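Local coordinates for alpha-galactosidase (Lactobacillus brevis, PDB 3MI6), which probably hydrolyses terminal, non-reducing alpha-D-galactose residues from alpha-D-galactosides, as a member of glycoside hydrolase family 36, at residues F23-M26 / E30-Q33. Residues are numbered along the deposited sequence; the frame is centred on the assembly and turned at random.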
loop_
_atom_site.group_PDB
_atom_site.type_symbol
_atom_site.label_atom_id
_atom_site.label_comp_id
_atom_site.label_asym_id
_atom_site.label_seq_id
_atom_site.Cartn_x
_atom_site.Cartn_y
_atom_site.Cartn_z
ATOM N N PHE D 23 -18.388 -31.555 3.182
ATOM C CA PHE D 23 -17.298 -32.407 3.656
ATOM C C PHE D 23 -17.551 -33.894 3.426
ATOM O O PHE D 23 -18.660 -34.291 3.080
ATOM C CB PHE D 23 -16.952 -32.132 5.124
ATOM C CG PHE D 23 -18.065 -32.429 6.099
ATOM C CD1 PHE D 23 -19.100 -31.527 6.287
ATOM C CD2 PHE D 23 -18.045 -33.590 6.863
ATOM C CE1 PHE D 23 -20.103 -31.780 7.196
ATOM C CE2 PHE D 23 -19.059 -33.855 7.782
ATOM C CZ PHE D 23 -20.087 -32.946 7.948
ATOM N N GLN D 24 -16.516 -34.705 3.639
ATOM C CA GLN D 24 -16.562 -36.127 3.322
ATOM C C GLN D 24 -15.805 -36.976 4.341
ATOM O O GLN D 24 -14.708 -36.615 4.774
ATOM C CB GLN D 24 -15.977 -36.363 1.931
ATOM C CG GLN D 24 -16.125 -37.783 1.419
ATOM C CD GLN D 24 -15.575 -37.956 0.002
ATOM O OE1 GLN D 24 -14.579 -37.328 -0.382
ATOM N NE2 GLN D 24 -16.221 -38.823 -0.779
ATOM N N ILE D 25 -16.393 -38.109 4.724
ATOM C CA ILE D 25 -15.680 -39.079 5.547
ATOM C C ILE D 25 -14.635 -39.761 4.685
ATOM O O ILE D 25 -14.898 -40.141 3.540
ATOM C CB ILE D 25 -16.613 -40.121 6.162
ATOM C CG1 ILE D 25 -17.639 -39.438 7.061
ATOM C CG2 ILE D 25 -15.822 -41.106 6.983
ATOM C CD1 ILE D 25 -17.013 -38.612 8.171
HETATM N N MSE D 26 -13.443 -39.919 5.232
HETATM C CA MSE D 26 -12.317 -40.330 4.418
HETATM C C MSE D 26 -11.735 -41.707 4.733
HETATM O O MSE D 26 -12.087 -42.357 5.727
HETATM C CB MSE D 26 -11.227 -39.277 4.512
HETATM C CG MSE D 26 -11.693 -37.900 4.074
HETATM SE SE MSE D 26 -10.146 -36.879 3.516
HETATM C CE MSE D 26 -9.097 -36.897 5.177
ATOM N N GLU D 30 -11.509 -40.146 9.311
ATOM C CA GLU D 30 -11.691 -38.745 9.705
ATOM C C GLU D 30 -12.442 -37.981 8.630
ATOM O O GLU D 30 -12.432 -38.371 7.464
ATOM C CB GLU D 30 -10.348 -38.062 9.990
ATOM C CG GLU D 30 -9.788 -38.345 11.370
ATOM C CD GLU D 30 -8.408 -37.739 11.592
ATOM O OE1 GLU D 30 -7.410 -38.303 11.090
ATOM O OE2 GLU D 30 -8.314 -36.694 12.278
ATOM N N ALA D 31 -13.090 -36.893 9.036
ATOM C CA ALA D 31 -13.854 -36.042 8.123
ATOM C C ALA D 31 -12.964 -35.039 7.381
ATOM O O ALA D 31 -12.142 -34.347 7.993
ATOM C CB ALA D 31 -14.968 -35.314 8.881
ATOM N N GLY D 32 -13.145 -34.973 6.063
ATOM C CA GLY D 32 -12.347 -34.134 5.180
ATOM C C GLY D 32 -13.158 -33.011 4.564
ATOM O O GLY D 32 -14.169 -33.219 3.896
ATOM N N GLN D 33 -12.710 -31.793 4.813
ATOM C CA GLN D 33 -13.393 -30.608 4.327
ATOM C C GLN D 33 -13.146 -30.519 2.838
ATOM O O GLN D 33 -12.019 -30.714 2.391
ATOM C CB GLN D 33 -12.841 -29.390 5.051
ATOM C CG GLN D 33 -13.019 -28.110 4.343
ATOM C CD GLN D 33 -14.452 -27.689 4.264
ATOM O OE1 GLN D 33 -15.295 -28.073 5.090
ATOM N NE2 GLN D 33 -14.746 -26.871 3.266
#
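Q24 and G32 face each other as an antiparallel hydrogen-bonded pair and exchange two backbone bonds: G32 N donates to Q24 O at 2.6 Å, and Q24 N donates to G32 O at 2.8 Å. A third bond, M26 N to E30 O at 2.9 Å, is more bent (139° at the hydrogen) and closes the pairing just before the turn, where the side chain of N28 accepts from the backbone N of E30. Q24 O is also approached by A31 CA in a CH···O contact. This is a beta hairpin of strands 19-25 and 31-36, the latter an outer strand of a four-strand antiparallel meander in the N-terminal part of the chain. On the face carrying F23, I25 and A31, the methyl of A31 touches two larger side chains of strand 19-25, with CB 3.9 Å from I25 CD1 and 4.1 Å from F23 CD2. F138 of strand 132-140 packs on both I25 and A31, while the F23 ring leads away to stack with Y151. On the other face the selenomethionine M26 folds back over the glycine. Its CG lies anti to its carbonyl carbon (chi1 -58°), and the extended CB-CG step (chi2 -156°) carries SE to 3.9 Å from G32 CA, where the glycine presents only a hydrogen; the later bend turns CE alone. F68 and I73 touch M26 from neighbouring loops.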